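Local coordinates for O-phospho-L-seryl-tRNA:Cys-tRNA synthase (PDB 5X6B), which converts O-phosphoseryl-tRNA(Cys) into cysteinyl-tRNA(Cys), probably through its lysine-bound pyridoxal phosphate, at residues Ile334-Leu339 and Phe351-Leu356; Arg366-Tyr371 and Ile382-Thr387; Lys323-Val328 and Pro343-Leu348. All coordinates share one frame; numbering follows the deposited sequence.

Overall arrangement
The three contacts lie in the C-terminal part of the chain and meet around the antiparallel sheet of strands 337-338, 349-352 and 389-392. Contacts 1 and 3 interlock along the sequence: helix 317-331 leads into strand 337-338, and the loop 343-348 leads into strand 349-352. Contact 2 follows, where the start of helix 369-375 meets the loop that runs into strand 389-392. The centre of contact 1 is about 14 Å from each of the others, and its residues touch both; contacts 2 and 3 have centres about 22 Å apart and do not touch. Together they make one continuous alpha/beta unit, remote from the bound nucleic acid.

Contact 1: residues Ile334-Leu339 and Phe351-Leu356; sequences IGFKQL and FETPVL
Lys337 and Glu352 form an antiparallel hydrogen-bonded pair: Lys337 N donates a hydrogen bond to Glu352 O at 2.9 Å, and Glu352 N donates one to Lys337 O at 2.7 Å. Gln338 and Phe351 make the adjoining non-hydrogen-bonded pair. Before the strand, Gly335, with positive phi, is the C' residue of a Schellman motif that ends helix 317-331. Past the pairing, the second segment turns through Thr353 into helix 354-360.

Phe336 carries most of the side-chain contact. The methyl CG2 of Thr353 sits almost centrally over one face of its ring, 3.5 Å from the centroid and 6° off the normal, a clear CH-pi contact; Ile334 CD1 lies against the opposite face, towards the rim. Val355 CG1 comes to the ring edge, 3.6 Å from Phe336 CE1, and Leu356 CD1 approaches CZ obliquely. Phe336 CB in turn rests over the Phe351 ring, 4.0 Å from its centroid, while the two rings incline at 50°. The threonine methyl faces the ring with CG2 anti to its carbonyl carbon, and OG1 is directed to Thr387 O. On the sheet face shared by Lys337 and Glu352, the side chains run alongside each other in the same direction, with Lys337 CD 3.8 Å from Glu352 OE1, whose hydrogen-bond partner is the hydroxyl of Tyr170.

Leu331, Ile390 and Ile409 also pack on Phe336, which is thus enclosed between helices and sheet. The arrangement is a beta hairpin of strands 337-338 and 349-352, part of a three-stranded antiparallel sheet packed against helices 317-331 and 399-415.

Contact 2: residues Arg366-Tyr371 and Ile382-Thr387; sequences RGFFFY and IRAGVT
Ala384 packs on Tyr371 and Gly385 on Phe368 in a van der Waals contact between the first turn of helix 369-375, with its lead-in, and the loop joining strand 379-380 to strand 389-392. A type II beta turn from Arg383 to Val386 presents Ala384 and Gly385 to the helix. The Ala384 methyl lies over one face of the Tyr371 ring, offset towards the rim, with CB 3.9 Å from the centroid in a CH-pi contact. At the ring edge, in its plane, is Ile382 O, 3.3 Å from Tyr371 CD1. With CG anti to the backbone N (chi1 179°), the ring points across the loop, its CG-CD1 side under the Ala384 methyl.

Phe368 turns its edge to the glycine: CD1 is 3.3 Å from Gly385 N, which lies in the ring plane. Gly367 O meets Gly385 CA at 3.3 Å in a CA-H...O contact, two glycines of positive phi meeting backbone to backbone. Thr387 CG2 reaches Gly367 O at 3.7 Å and touches Phe369 CE2, while Thr387 OG1 is hydrogen-bonded to Asp357.

Phe369 continues onto Ile359 and Ala360 of helix 354-360, Phe370 meets Leu356 there, and Ile382 packs on Ile390 and Met392 of strand 389-392.

Contact 3: residues Lys323-Val328 and Pro343-Leu348; sequences KTRYVV and PKEHDL
Arg325 of helix 317-331 reaches across to Lys344 and Glu345 in the loop that links the two strands of the beta hairpin 337-338/349-352, so that the helix packs against the connection of the hairpin in the C-terminal alpha/beta part of the chain.

The polar interactions centre on the guanidinium. Arg325 grips Lys344 O side-on with two nitrogens, NE and NH2, each at 2.8 Å from that oxygen. The carbonyl oxygen lies in the guanidinium plane, but the two donors differ in their approach to it: NE is in the carbonyl plane, whereas NH2 stands 37° above it. The same NH2 makes a salt bridge to Glu345 OE2 at 3.0 Å, and the carboxylate is turned 82° from the guanidinium. The arginine chain is extended from CG to NE, which carries the charged end out from the helix to the loop. Two bonds to one oxygen and the salt bridge together should restrict rotation of the group, and the nearby carboxylate would probably stabilise its positive charge.

Van der Waals contacts flank this network. Pro343, which follows a cis peptide bond, places its CB over one guanidinium face. One turn further along the helix Val328 CG2 meets Lys344 CG, and Thr324 CG2 lies 3.9 Å from Lys344 CB. Thr324 also abuts the backbone, its OG1 being 3.4 Å from Asp347 CA; that hydroxyl is hydrogen-bonded to Glu320 O in its own helix, and Asp347 forms a salt bridge with Arg236.

Within the loop, two bonds tie side chains to the backbone of Leu348. Leu348 N donates to His346 ND1 at 3.0 Å, and the Lys344 chain, bent at chi2 and chi3, curls round until NZ meets Leu348 O at 2.8 Å, nearly in line with the carbonyl bond.

Contact 1: residues Ile334-Leu339 and Phe351-Leu356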
loop_
_atom_site.group_PDB
_atom_site.type_symbol
_atom_site.label_atom_id
_atom_site.label_comp_id
_atom_site.label_asym_id
_atom_site.label_seq_id
_atom_site.Cartn_x
_atom_site.Cartn_y
_atom_site.Cartn_z
ATOM N N ILE B 334 -12.665 -4.686 -38.352
ATOM C CA ILE B 334 -13.978 -4.050 -38.282
ATOM C C ILE B 334 -13.880 -2.546 -38.481
ATOM O O ILE B 334 -14.884 -1.839 -38.403
ATOM C CB ILE B 334 -14.694 -4.328 -36.939
ATOM C CG1 ILE B 334 -13.878 -3.781 -35.767
ATOM C CG2 ILE B 334 -14.947 -5.810 -36.774
ATOM C CD1 ILE B 334 -14.584 -3.867 -34.434
ATOM N N GLY B 335 -12.670 -2.057 -38.729
ATOM C CA GLY B 335 -12.483 -0.659 -39.072
ATOM C C GLY B 335 -11.808 0.213 -38.026
ATOM O O GLY B 335 -11.965 1.433 -38.038
ATOM N N PHE B 336 -11.061 -0.402 -37.116
ATOM C CA PHE B 336 -10.274 0.362 -36.158
ATOM C C PHE B 336 -8.868 0.537 -36.709
ATOM O O PHE B 336 -8.223 -0.437 -37.078
ATOM C CB PHE B 336 -10.222 -0.321 -34.784
ATOM C CG PHE B 336 -11.503 -0.226 -33.994
ATOM C CD1 PHE B 336 -12.679 0.222 -34.580
ATOM C CD2 PHE B 336 -11.522 -0.560 -32.646
ATOM C CE1 PHE B 336 -13.850 0.310 -33.847
ATOM C CE2 PHE B 336 -12.690 -0.469 -31.905
ATOM C CZ PHE B 336 -13.855 -0.034 -32.507
ATOM N N LYS B 337 -8.392 1.776 -36.779
ATOM C CA LYS B 337 -7.038 2.021 -37.256
ATOM C C LYS B 337 -6.103 2.278 -36.085
ATOM O O LYS B 337 -6.277 3.248 -35.345
ATOM C CB LYS B 337 -7.005 3.202 -38.226
ATOM C CG LYS B 337 -5.607 3.541 -38.743
ATOM C CD LYS B 337 -5.649 4.689 -39.748
ATOM C CE LYS B 337 -4.268 4.994 -40.317
ATOM N NZ LYS B 337 -3.671 3.810 -40.999
ATOM N N GLN B 338 -5.119 1.402 -35.908
ATOM C CA GLN B 338 -4.126 1.610 -34.866
ATOM C C GLN B 338 -3.325 2.869 -35.164
ATOM O O GLN B 338 -2.790 3.032 -36.259
ATOM C CB GLN B 338 -3.179 0.419 -34.742
ATOM C CG GLN B 338 -2.100 0.647 -33.694
ATOM C CD GLN B 338 -0.807 -0.077 -33.998
ATOM O OE1 GLN B 338 -0.809 -1.203 -34.494
ATOM N NE2 GLN B 338 0.313 0.578 -33.718
ATOM N N LEU B 339 -3.250 3.763 -34.187
ATOM C CA LEU B 339 -2.405 4.936 -34.315
ATOM C C LEU B 339 -1.054 4.627 -33.704
ATOM O O LEU B 339 -0.894 3.622 -33.013
ATOM C CB LEU B 339 -3.047 6.151 -33.646
ATOM C CG LEU B 339 -4.340 6.609 -34.322
ATOM C CD1 LEU B 339 -4.933 7.819 -33.619
ATOM C CD2 LEU B 339 -4.087 6.892 -35.797
ATOM N N PHE B 351 -6.736 3.610 -31.013
ATOM C CA PHE B 351 -7.412 3.389 -32.283
ATOM C C PHE B 351 -8.115 4.644 -32.766
ATOM O O PHE B 351 -8.760 5.343 -31.984
ATOM C CB PHE B 351 -8.455 2.268 -32.174
ATOM C CG PHE B 351 -7.876 0.887 -32.039
ATOM C CD1 PHE B 351 -7.123 0.330 -33.058
ATOM C CD2 PHE B 351 -8.130 0.127 -30.906
ATOM C CE1 PHE B 351 -6.604 -0.948 -32.937
ATOM C CE2 PHE B 351 -7.616 -1.149 -30.780
ATOM C CZ PHE B 351 -6.851 -1.688 -31.798
ATOM N N GLU B 352 -8.007 4.921 -34.058
ATOM C CA GLU B 352 -8.936 5.839 -34.690
ATOM C C GLU B 352 -10.154 5.016 -35.074
ATOM O O GLU B 352 -10.033 4.011 -35.779
ATOM C CB GLU B 352 -8.320 6.515 -35.912
ATOM C CG GLU B 352 -9.239 7.527 -36.575
ATOM C CD GLU B 352 -8.648 8.105 -37.839
ATOM O OE1 GLU B 352 -7.574 7.628 -38.265
ATOM O OE2 GLU B 352 -9.254 9.039 -38.402
ATOM N N THR B 353 -11.324 5.421 -34.595
ATOM C CA THR B 353 -12.520 4.603 -34.750
ATOM C C THR B 353 -13.672 5.344 -35.421
ATOM O O THR B 353 -14.651 5.692 -34.767
ATOM C CB THR B 353 -12.998 4.069 -33.383
ATOM O OG1 THR B 353 -13.291 5.167 -32.510
ATOM C CG2 THR B 353 -11.925 3.199 -32.742
ATOM N N PRO B 354 -13.564 5.570 -36.739
ATOM C CA PRO B 354 -14.595 6.299 -37.488
ATOM C C PRO B 354 -15.965 5.634 -37.408
ATOM O O PRO B 354 -16.979 6.329 -37.341
ATOM C CB PRO B 354 -14.068 6.273 -38.928
ATOM C CG PRO B 354 -12.608 6.026 -38.802
ATOM C CD PRO B 354 -12.462 5.132 -37.613
ATOM N N VAL B 355 -15.988 4.305 -37.406
ATOM C CA VAL B 355 -17.240 3.556 -37.400
ATOM C C VAL B 355 -18.064 3.854 -36.143
ATOM O O VAL B 355 -19.291 3.822 -36.178
ATOM C CB VAL B 355 -16.980 2.029 -37.519
ATOM C CG1 VAL B 355 -16.143 1.518 -36.353
ATOM C CG2 VAL B 355 -18.289 1.260 -37.632
ATOM N N LEU B 356 -17.390 4.176 -35.043
ATOM C CA LEU B 356 -18.090 4.507 -33.807
ATOM C C LEU B 356 -18.798 5.870 -33.903
ATOM O O LEU B 356 -19.833 6.073 -33.268
ATOM C CB LEU B 356 -17.121 4.478 -32.621
ATOM C CG LEU B 356 -16.466 3.122 -32.327
ATOM C CD1 LEU B 356 -15.616 3.189 -31.070
ATOM C CD2 LEU B 356 -17.513 2.022 -32.204
#

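Contact 2: residues Arg366-Tyr371 and Ile382-Thr387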
loop_
_atom_site.group_PDB
_atom_site.type_symbol
_atom_site.label_atom_id
_atom_site.label_comp_id
_atom_site.label_asym_id
_atom_site.label_seq_id
_atom_site.Cartn_x
_atom_site.Cartn_y
_atom_site.Cartn_z
ATOM N N ARG B 366 -26.329 8.394 -28.674
ATOM C CA ARG B 366 -25.575 9.478 -29.305
ATOM C C ARG B 366 -24.164 9.648 -28.735
ATOM O O ARG B 366 -23.846 10.665 -28.120
ATOM C CB ARG B 366 -26.379 10.783 -29.175
ATOM C CG ARG B 366 -25.825 12.002 -29.903
ATOM C CD ARG B 366 -26.761 13.194 -29.732
ATOM N NE ARG B 366 -26.255 14.405 -30.373
ATOM C CZ ARG B 366 -26.961 15.522 -30.523
ATOM N NH1 ARG B 366 -28.211 15.580 -30.084
ATOM N NH2 ARG B 366 -26.420 16.578 -31.116
ATOM N N GLY B 367 -23.318 8.642 -28.927
ATOM C CA GLY B 367 -21.938 8.741 -28.490
ATOM C C GLY B 367 -21.680 8.140 -27.124
ATOM O O GLY B 367 -20.544 7.799 -26.792
ATOM N N PHE B 368 -22.729 8.025 -26.319
ATOM C CA PHE B 368 -22.635 7.290 -25.064
ATOM C C PHE B 368 -22.886 5.813 -25.325
ATOM O O PHE B 368 -22.615 4.966 -24.471
ATOM C CB PHE B 368 -23.637 7.817 -24.034
ATOM C CG PHE B 368 -23.226 9.107 -23.388
ATOM C CD1 PHE B 368 -21.903 9.508 -23.387
ATOM C CD2 PHE B 368 -24.168 9.919 -22.778
ATOM C CE1 PHE B 368 -21.524 10.700 -22.792
ATOM C CE2 PHE B 368 -23.796 11.108 -22.181
ATOM C CZ PHE B 368 -22.472 11.499 -22.190
ATOM N N PHE B 369 -23.404 5.521 -26.516
ATOM C CA PHE B 369 -23.859 4.181 -26.872
ATOM C C PHE B 369 -22.778 3.126 -26.661
ATOM O O PHE B 369 -23.055 2.031 -26.180
ATOM C CB PHE B 369 -24.335 4.151 -28.328
ATOM C CG PHE B 369 -23.235 3.908 -29.322
ATOM C CD1 PHE B 369 -23.018 2.640 -29.843
ATOM C CD2 PHE B 369 -22.398 4.939 -29.715
ATOM C CE1 PHE B 369 -21.996 2.408 -30.746
ATOM C CE2 PHE B 369 -21.377 4.714 -30.620
ATOM C CZ PHE B 369 -21.177 3.449 -31.137
ATOM N N PHE B 370 -21.544 3.468 -27.015
ATOM C CA PHE B 370 -20.446 2.521 -26.953
ATOM C C PHE B 370 -20.136 2.189 -25.501
ATOM O O PHE B 370 -19.964 1.022 -25.142
ATOM C CB PHE B 370 -19.216 3.084 -27.667
ATOM C CG PHE B 370 -18.118 2.083 -27.869
ATOM C CD1 PHE B 370 -18.313 0.978 -28.684
ATOM C CD2 PHE B 370 -16.885 2.252 -27.260
ATOM C CE1 PHE B 370 -17.301 0.052 -28.875
ATOM C CE2 PHE B 370 -15.867 1.333 -27.450
ATOM C CZ PHE B 370 -16.077 0.230 -28.260
ATOM N N TYR B 371 -20.092 3.220 -24.665
ATOM C CA TYR B 371 -19.868 3.042 -23.237
ATOM C C TYR B 371 -20.963 2.187 -22.603
ATOM O O TYR B 371 -20.688 1.340 -21.757
ATOM C CB TYR B 371 -19.794 4.401 -22.543
ATOM C CG TYR B 371 -19.581 4.330 -21.048
ATOM C CD1 TYR B 371 -18.300 4.280 -20.512
ATOM C CD2 TYR B 371 -20.661 4.324 -20.170
ATOM C CE1 TYR B 371 -18.101 4.222 -19.145
ATOM C CE2 TYR B 371 -20.472 4.263 -18.804
ATOM C CZ TYR B 371 -19.190 4.216 -18.297
ATOM O OH TYR B 371 -18.997 4.159 -16.937
ATOM N N ILE B 382 -13.144 2.673 -20.821
ATOM C CA ILE B 382 -13.173 3.603 -21.943
ATOM C C ILE B 382 -13.999 4.830 -21.565
ATOM O O ILE B 382 -15.077 4.701 -20.985
ATOM C CB ILE B 382 -13.766 2.951 -23.214
ATOM C CG1 ILE B 382 -13.144 1.578 -23.457
ATOM C CG2 ILE B 382 -13.560 3.848 -24.425
ATOM C CD1 ILE B 382 -11.648 1.608 -23.629
ATOM N N ARG B 383 -13.493 6.017 -21.883
ATOM C CA ARG B 383 -14.209 7.252 -21.575
ATOM C C ARG B 383 -15.552 7.306 -22.290
ATOM O O ARG B 383 -15.640 7.021 -23.482
ATOM C CB ARG B 383 -13.371 8.471 -21.954
ATOM C CG ARG B 383 -12.123 8.650 -21.111
ATOM C CD ARG B 383 -11.390 9.918 -21.505
ATOM N NE ARG B 383 -12.271 11.079 -21.457
ATOM C CZ ARG B 383 -11.925 12.296 -21.863
ATOM N NH1 ARG B 383 -10.710 12.514 -22.348
ATOM N NH2 ARG B 383 -12.795 13.294 -21.784
ATOM N N ALA B 384 -16.600 7.661 -21.555
ATOM C CA ALA B 384 -17.923 7.792 -22.147
ATOM C C ALA B 384 -17.959 9.002 -23.075
ATOM O O ALA B 384 -17.233 9.972 -22.861
ATOM C CB ALA B 384 -18.986 7.913 -21.061
ATOM N N GLY B 385 -18.785 8.929 -24.114
ATOM C CA GLY B 385 -18.975 10.047 -25.022
ATOM C C GLY B 385 -17.984 10.158 -26.166
ATOM O O GLY B 385 -18.236 10.868 -27.139
ATOM N N VAL B 386 -16.857 9.465 -26.058
ATOM C CA VAL B 386 -15.830 9.536 -27.092
ATOM C C VAL B 386 -15.986 8.405 -28.104
ATOM O O VAL B 386 -16.060 7.241 -27.725
ATOM C CB VAL B 386 -14.418 9.472 -26.488
ATOM C CG1 VAL B 386 -13.382 9.738 -27.558
ATOM C CG2 VAL B 386 -14.279 10.471 -25.352
ATOM N N THR B 387 -16.037 8.746 -29.391
ATOM C CA THR B 387 -16.196 7.733 -30.437
ATOM C C THR B 387 -15.180 7.887 -31.574
ATOM O O THR B 387 -14.941 6.951 -32.331
ATOM C CB THR B 387 -17.628 7.753 -31.031
ATOM O OG1 THR B 387 -17.933 9.060 -31.529
ATOM C CG2 THR B 387 -18.652 7.369 -29.973
#

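Contact 3: residues Lys323-Val328 and Pro343-Leu348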
loop_
_atom_site.group_PDB
_atom_site.type_symbol
_atom_site.label_atom_id
_atom_site.label_comp_id
_atom_site.label_asym_id
_atom_site.label_seq_id
_atom_site.Cartn_x
_atom_site.Cartn_y
_atom_site.Cartn_z
ATOM N N LYS B 323 -0.637 -10.425 -26.894
ATOM C CA LYS B 323 -2.039 -10.133 -26.608
ATOM C C LYS B 323 -2.436 -8.832 -27.276
ATOM O O LYS B 323 -3.525 -8.711 -27.844
ATOM C CB LYS B 323 -2.301 -10.036 -25.103
ATOM C CG LYS B 323 -2.005 -11.293 -24.303
ATOM C CD LYS B 323 -2.207 -11.013 -22.825
ATOM C CE LYS B 323 -1.716 -12.158 -21.962
ATOM N NZ LYS B 323 -1.686 -11.763 -20.524
ATOM N N THR B 324 -1.528 -7.864 -27.196
ATOM C CA THR B 324 -1.747 -6.533 -27.736
ATOM C C THR B 324 -1.917 -6.574 -29.249
ATOM O O THR B 324 -2.880 -6.030 -29.797
ATOM C CB THR B 324 -0.573 -5.604 -27.385
ATOM O OG1 THR B 324 -0.409 -5.555 -25.963
ATOM C CG2 THR B 324 -0.808 -4.205 -27.928
ATOM N N ARG B 325 -0.973 -7.224 -29.920
ATOM C CA ARG B 325 -0.983 -7.278 -31.374
ATOM C C ARG B 325 -2.151 -8.101 -31.895
ATOM O O ARG B 325 -2.668 -7.826 -32.977
ATOM C CB ARG B 325 0.339 -7.833 -31.896
ATOM C CG ARG B 325 1.503 -6.914 -31.598
ATOM C CD ARG B 325 2.812 -7.419 -32.158
ATOM N NE ARG B 325 3.912 -6.553 -31.745
ATOM C CZ ARG B 325 5.191 -6.775 -32.029
ATOM N NH1 ARG B 325 5.543 -7.840 -32.737
ATOM N NH2 ARG B 325 6.119 -5.928 -31.604
ATOM N N TYR B 326 -2.574 -9.099 -31.121
ATOM C CA TYR B 326 -3.775 -9.855 -31.454
ATOM C C TYR B 326 -4.985 -8.932 -31.508
ATOM O O TYR B 326 -5.814 -9.033 -32.409
ATOM C CB TYR B 326 -4.019 -10.976 -30.444
ATOM C CG TYR B 326 -5.365 -11.652 -30.607
ATOM C CD1 TYR B 326 -5.566 -12.620 -31.584
ATOM C CD2 TYR B 326 -6.435 -11.315 -29.788
ATOM C CE1 TYR B 326 -6.796 -13.234 -31.736
ATOM C CE2 TYR B 326 -7.668 -11.925 -29.934
ATOM C CZ TYR B 326 -7.841 -12.884 -30.905
ATOM O OH TYR B 326 -9.067 -13.484 -31.046
ATOM N N VAL B 327 -5.075 -8.031 -30.536
ATOM C CA VAL B 327 -6.170 -7.067 -30.470
ATOM C C VAL B 327 -6.143 -6.106 -31.654
ATOM O O VAL B 327 -7.173 -5.871 -32.290
ATOM C CB VAL B 327 -6.126 -6.258 -29.152
ATOM C CG1 VAL B 327 -7.149 -5.141 -29.172
ATOM C CG2 VAL B 327 -6.354 -7.179 -27.954
ATOM N N VAL B 328 -4.965 -5.555 -31.948
ATOM C CA VAL B 328 -4.817 -4.627 -33.069
ATOM C C VAL B 328 -5.186 -5.284 -34.397
ATOM O O VAL B 328 -6.022 -4.764 -35.139
ATOM C CB VAL B 328 -3.380 -4.069 -33.168
ATOM C CG1 VAL B 328 -3.164 -3.398 -34.518
ATOM C CG2 VAL B 328 -3.109 -3.087 -32.037
ATOM N N PRO B 343 4.737 -2.207 -35.758
ATOM C CA PRO B 343 3.764 -2.819 -34.850
ATOM C C PRO B 343 3.969 -2.375 -33.404
ATOM O O PRO B 343 5.026 -1.831 -33.080
ATOM C CB PRO B 343 4.050 -4.309 -35.003
ATOM C CG PRO B 343 5.518 -4.355 -35.259
ATOM C CD PRO B 343 5.833 -3.136 -36.088
ATOM N N LYS B 344 2.978 -2.617 -32.551
ATOM C CA LYS B 344 3.054 -2.208 -31.154
ATOM C C LYS B 344 4.230 -2.849 -30.433
ATOM O O LYS B 344 4.410 -4.064 -30.479
ATOM C CB LYS B 344 1.757 -2.552 -30.421
ATOM C CG LYS B 344 0.553 -1.719 -30.827
ATOM C CD LYS B 344 0.803 -0.229 -30.651
ATOM C CE LYS B 344 1.147 0.140 -29.215
ATOM N NZ LYS B 344 1.269 1.621 -29.052
ATOM N N GLU B 345 5.040 -2.018 -29.785
ATOM C CA GLU B 345 6.078 -2.507 -28.887
ATOM C C GLU B 345 5.701 -2.103 -27.465
ATOM O O GLU B 345 6.544 -2.044 -26.571
ATOM C CB GLU B 345 7.454 -1.961 -29.277
ATOM C CG GLU B 345 8.320 -2.949 -30.062
ATOM C CD GLU B 345 8.607 -4.235 -29.302
ATOM O OE1 GLU B 345 8.859 -4.170 -28.078
ATOM O OE2 GLU B 345 8.575 -5.314 -29.933
ATOM N N HIS B 346 4.413 -1.828 -27.279
ATOM C CA HIS B 346 3.844 -1.532 -25.970
ATOM C C HIS B 346 2.372 -1.927 -25.988
ATOM O O HIS B 346 1.787 -2.100 -27.054
ATOM C CB HIS B 346 4.009 -0.052 -25.625
ATOM C CG HIS B 346 3.663 0.289 -24.205
ATOM N ND1 HIS B 346 2.419 0.760 -23.837
ATOM C CD2 HIS B 346 4.402 0.249 -23.075
ATOM C CE1 HIS B 346 2.410 0.993 -22.536
ATOM N NE2 HIS B 346 3.600 0.694 -22.047
ATOM N N ASP B 347 1.771 -2.058 -24.810
ATOM C CA ASP B 347 0.398 -2.553 -24.694
ATOM C C ASP B 347 -0.664 -1.457 -24.805
ATOM O O ASP B 347 -1.848 -1.749 -24.979
ATOM C CB ASP B 347 0.245 -3.294 -23.370
ATOM C CG ASP B 347 0.649 -2.441 -22.185
ATOM O OD1 ASP B 347 -0.088 -1.490 -21.857
ATOM O OD2 ASP B 347 1.740 -2.678 -21.615
ATOM N N LEU B 348 -0.251 -0.197 -24.705
ATOM C CA LEU B 348 -1.202 0.901 -24.816
ATOM C C LEU B 348 -1.574 1.097 -26.279
ATOM O O LEU B 348 -0.733 1.463 -27.097
ATOM C CB LEU B 348 -0.619 2.190 -24.226
ATOM C CG LEU B 348 -1.560 3.348 -23.855
ATOM C CD1 LEU B 348 -0.803 4.388 -23.046
ATOM C CD2 LEU B 348 -2.224 4.007 -25.059
#